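Local coordinates for tripeptidase (PDB 3RZA), which probably removes the N-terminal residue from tripeptides as a metal-dependent peptidase of the M20 family, at residues E89-T101 with L176-S188. Numbering follows the deposited sequence.
Sequences EVPKLYLTSHMDT and LLDADFGYAIDAS. With ZN (zinc ion), chain C.
Strands 93-98 and 181-184 run parallel, their axes 4.8 Å apart and inclined by 17°, and Y94 and T96 alternate as donor and acceptor with F181, Y183 and I185. The pairing begins at K92: its N meets OD2 of D180 at 2.8 Å, almost straight, on the anti side of the carboxylate, while K92 O accepts D180 N. From there the extended K92 chain carries NZ to the syn side of D178 OD2, a 3.1 Å salt bridge; Q153 also engages the D178 carboxylate. On one face of the sheet, L93 CD1 reaches the edge of the Y183 ring, 3.5 Å from CE2, with CG anti to the backbone N (chi1 -179°) and the second torsion turning CD1 toward the ring; L95 CD2 meets the same ring edge. On the other face, CE1 of the Y94 ring lies obliquely 3.4 Å from G182 CA, while Y183 N sits above one face of the ring, and T96 CG2 packs on A184 CB. At the C-terminal ends, H98 NE2 and D186 OD1 each bind zinc at 2.1 Å, the imidazole and carboxylate planes 68° apart; a water and D129 complete the ligands, and Y362 OH also bonds D186 OD1. The metal site at the carboxyl ends of parallel strands is characteristic of the catalytic domain of M20 peptidases. Strand 93-98 is flanked across the sheet by strand 154-159, strand 181-184 by strand 355-359, and helix 128-147 packs against S97 and I185.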
# COMPACT_ATOMS: atom_id res chain seq x y z
N GLU A 89 29.02 -43.60 -31.91
CA GLU A 89 27.97 -42.72 -31.39
C GLU A 89 28.38 -42.11 -30.03
O GLU A 89 28.99 -42.80 -29.20
CB GLU A 89 26.65 -43.47 -31.22
N VAL A 90 28.01 -40.85 -29.81
CA VAL A 90 28.32 -40.11 -28.58
C VAL A 90 27.03 -39.47 -28.02
O VAL A 90 26.04 -39.36 -28.75
CB VAL A 90 29.39 -39.01 -28.82
CG1 VAL A 90 30.58 -39.56 -29.60
CG2 VAL A 90 28.78 -37.79 -29.52
N PRO A 91 27.05 -39.03 -26.73
CA PRO A 91 25.86 -38.45 -26.14
C PRO A 91 25.31 -37.22 -26.87
O PRO A 91 26.08 -36.47 -27.52
CB PRO A 91 26.33 -38.06 -24.74
CG PRO A 91 27.36 -39.01 -24.42
CD PRO A 91 28.09 -39.21 -25.70
N LYS A 92 24.00 -37.05 -26.77
CA LYS A 92 23.30 -35.95 -27.42
C LYS A 92 23.15 -34.86 -26.38
O LYS A 92 22.62 -35.12 -25.29
CB LYS A 92 21.93 -36.40 -27.92
CG LYS A 92 21.98 -37.53 -28.98
CD LYS A 92 20.58 -38.01 -29.29
CE LYS A 92 20.52 -38.91 -30.50
NZ LYS A 92 19.12 -39.34 -30.77
N LEU A 93 23.60 -33.66 -26.73
CA LEU A 93 23.70 -32.52 -25.83
C LEU A 93 22.66 -31.50 -26.18
O LEU A 93 22.29 -31.39 -27.36
CB LEU A 93 25.08 -31.87 -25.99
CG LEU A 93 25.45 -30.67 -25.12
CD1 LEU A 93 25.29 -30.98 -23.62
CD2 LEU A 93 26.86 -30.27 -25.45
N TYR A 94 22.20 -30.75 -25.19
CA TYR A 94 21.51 -29.49 -25.45
C TYR A 94 22.12 -28.37 -24.64
O TYR A 94 22.72 -28.60 -23.60
CB TYR A 94 19.98 -29.58 -25.22
CG TYR A 94 19.53 -29.19 -23.83
CD1 TYR A 94 19.61 -30.10 -22.79
CD2 TYR A 94 19.06 -27.90 -23.56
CE1 TYR A 94 19.25 -29.75 -21.51
CE2 TYR A 94 18.70 -27.54 -22.27
CZ TYR A 94 18.79 -28.48 -21.24
OH TYR A 94 18.42 -28.14 -19.95
N LEU A 95 21.97 -27.15 -25.15
CA LEU A 95 22.39 -25.93 -24.47
C LEU A 95 21.22 -24.98 -24.56
O LEU A 95 20.57 -24.94 -25.60
CB LEU A 95 23.60 -25.33 -25.17
CG LEU A 95 24.86 -26.20 -25.26
CD1 LEU A 95 25.84 -25.57 -26.27
CD2 LEU A 95 25.50 -26.35 -23.87
N THR A 96 20.96 -24.21 -23.50
CA THR A 96 19.86 -23.24 -23.48
C THR A 96 20.26 -21.88 -22.89
O THR A 96 21.02 -21.82 -21.93
CB THR A 96 18.58 -23.77 -22.77
OG1 THR A 96 17.51 -22.84 -22.93
CG2 THR A 96 18.79 -24.00 -21.30
N SER A 97 19.82 -20.82 -23.57
CA SER A 97 19.82 -19.47 -23.05
C SER A 97 18.49 -18.85 -23.36
O SER A 97 17.72 -19.41 -24.12
CB SER A 97 20.96 -18.66 -23.67
OG SER A 97 22.16 -18.86 -22.94
N HIS A 98 18.18 -17.74 -22.72
CA HIS A 98 16.92 -17.02 -22.96
C HIS A 98 17.18 -15.68 -23.66
O HIS A 98 18.16 -14.99 -23.35
CB HIS A 98 16.11 -16.84 -21.67
CG HIS A 98 16.75 -15.99 -20.63
ND1 HIS A 98 16.50 -14.64 -20.51
CD2 HIS A 98 17.52 -16.33 -19.57
CE1 HIS A 98 17.14 -14.17 -19.46
NE2 HIS A 98 17.75 -15.17 -18.86
N MSE A 99 16.30 -15.34 -24.61
CA MSE A 99 16.48 -14.15 -25.46
C MSE A 99 15.90 -12.86 -24.85
O MSE A 99 16.19 -11.76 -25.36
CB MSE A 99 15.90 -14.42 -26.84
CG MSE A 99 14.41 -14.35 -26.95
SE MSE A 99 13.84 -14.90 -28.67
CE MSE A 99 14.03 -16.83 -28.43
N ASP A 100 15.07 -12.99 -23.80
CA ASP A 100 14.48 -11.83 -23.12
C ASP A 100 15.37 -11.28 -21.98
O ASP A 100 16.19 -11.99 -21.42
CB ASP A 100 13.06 -12.11 -22.60
CG ASP A 100 13.02 -13.20 -21.50
OD1 ASP A 100 13.69 -14.24 -21.66
OD2 ASP A 100 12.29 -13.03 -20.50
N THR A 101 15.16 -10.00 -21.66
CA THR A 101 15.79 -9.33 -20.53
C THR A 101 14.71 -8.73 -19.63
O THR A 101 13.56 -8.58 -20.04
CB THR A 101 16.67 -8.19 -21.01
OG1 THR A 101 15.83 -7.12 -21.45
CG2 THR A 101 17.55 -8.62 -22.13
N LEU A 176 10.05 -31.53 -29.47
CA LEU A 176 11.17 -30.98 -30.24
C LEU A 176 12.55 -31.30 -29.64
O LEU A 176 13.55 -31.19 -30.35
CB LEU A 176 11.00 -29.46 -30.40
CG LEU A 176 9.76 -28.99 -31.18
CD1 LEU A 176 9.58 -27.47 -31.09
CD2 LEU A 176 9.82 -29.44 -32.66
N LEU A 177 12.61 -31.66 -28.35
CA LEU A 177 13.88 -31.92 -27.67
C LEU A 177 14.36 -33.34 -27.90
O LEU A 177 13.57 -34.27 -27.94
CB LEU A 177 13.77 -31.67 -26.15
CG LEU A 177 13.30 -30.30 -25.66
CD1 LEU A 177 13.61 -30.15 -24.18
CD2 LEU A 177 13.94 -29.15 -26.44
N ASP A 178 15.68 -33.49 -28.03
CA ASP A 178 16.32 -34.80 -28.23
C ASP A 178 17.74 -34.67 -27.70
O ASP A 178 18.67 -34.28 -28.45
CB ASP A 178 16.29 -35.20 -29.72
CG ASP A 178 16.91 -36.55 -29.99
OD1 ASP A 178 16.88 -37.41 -29.10
OD2 ASP A 178 17.40 -36.77 -31.11
N ALA A 179 17.89 -34.91 -26.39
CA ALA A 179 19.18 -34.80 -25.70
C ALA A 179 19.23 -35.77 -24.53
O ALA A 179 18.21 -36.02 -23.90
CB ALA A 179 19.38 -33.37 -25.21
N ASP A 180 20.42 -36.30 -24.26
CA ASP A 180 20.70 -37.10 -23.05
C ASP A 180 20.92 -36.24 -21.79
O ASP A 180 20.62 -36.68 -20.69
CB ASP A 180 21.93 -37.97 -23.28
CG ASP A 180 21.73 -39.01 -24.39
OD1 ASP A 180 20.78 -39.82 -24.28
OD2 ASP A 180 22.50 -39.01 -25.37
N PHE A 181 21.52 -35.06 -21.97
CA PHE A 181 21.71 -34.10 -20.87
C PHE A 181 22.07 -32.74 -21.44
O PHE A 181 22.29 -32.60 -22.66
CB PHE A 181 22.81 -34.58 -19.89
CG PHE A 181 24.12 -34.97 -20.56
CD1 PHE A 181 25.07 -34.00 -20.94
CD2 PHE A 181 24.41 -36.31 -20.80
CE1 PHE A 181 26.27 -34.36 -21.56
CE2 PHE A 181 25.62 -36.68 -21.41
CZ PHE A 181 26.54 -35.70 -21.80
N GLY A 182 22.12 -31.72 -20.58
CA GLY A 182 22.58 -30.43 -21.02
C GLY A 182 22.71 -29.34 -20.02
O GLY A 182 22.77 -29.58 -18.84
N TYR A 183 22.86 -28.12 -20.54
CA TYR A 183 23.36 -27.00 -19.78
C TYR A 183 22.56 -25.75 -20.05
O TYR A 183 22.43 -25.35 -21.22
CB TYR A 183 24.81 -26.74 -20.13
CG TYR A 183 25.67 -27.94 -19.85
CD1 TYR A 183 26.07 -28.24 -18.55
CD2 TYR A 183 25.99 -28.85 -20.88
CE1 TYR A 183 26.84 -29.37 -18.28
CE2 TYR A 183 26.74 -29.99 -20.62
CZ TYR A 183 27.17 -30.25 -19.31
OH TYR A 183 27.90 -31.40 -19.05
N ALA A 184 22.03 -25.14 -19.00
CA ALA A 184 21.51 -23.77 -19.08
C ALA A 184 22.66 -22.80 -18.83
O ALA A 184 23.27 -22.84 -17.78
CB ALA A 184 20.39 -23.57 -18.08
N ILE A 185 22.97 -21.96 -19.82
CA ILE A 185 24.08 -21.02 -19.75
C ILE A 185 23.54 -19.73 -19.12
O ILE A 185 23.34 -18.72 -19.81
CB ILE A 185 24.74 -20.76 -21.17
CG1 ILE A 185 25.06 -22.10 -21.90
CG2 ILE A 185 26.02 -19.91 -21.04
CD1 ILE A 185 25.47 -21.91 -23.36
N ASP A 186 23.25 -19.78 -17.82
CA ASP A 186 22.43 -18.76 -17.16
C ASP A 186 22.46 -18.79 -15.59
O ASP A 186 21.44 -18.60 -14.96
CB ASP A 186 20.96 -18.89 -17.67
CG ASP A 186 20.07 -17.71 -17.27
OD1 ASP A 186 20.57 -16.57 -17.22
OD2 ASP A 186 18.86 -17.91 -17.02
N ALA A 187 23.64 -19.00 -15.00
CA ALA A 187 23.82 -18.95 -13.52
C ALA A 187 24.57 -17.68 -13.10
O ALA A 187 25.53 -17.28 -13.77
CB ALA A 187 24.55 -20.18 -13.05
N SER A 188 24.12 -17.05 -12.01
CA SER A 188 24.88 -15.97 -11.34
C SER A 188 25.99 -16.59 -10.51
O SER A 188 25.85 -16.80 -9.31
CB SER A 188 23.96 -15.11 -10.45
OG SER A 188 22.97 -14.45 -11.23
ZN ZN C . 18.94 -15.18 -17.08
O HOH W 1 21.05 -33.10 -29.00
O HOH W 2 18.06 -14.99 -15.20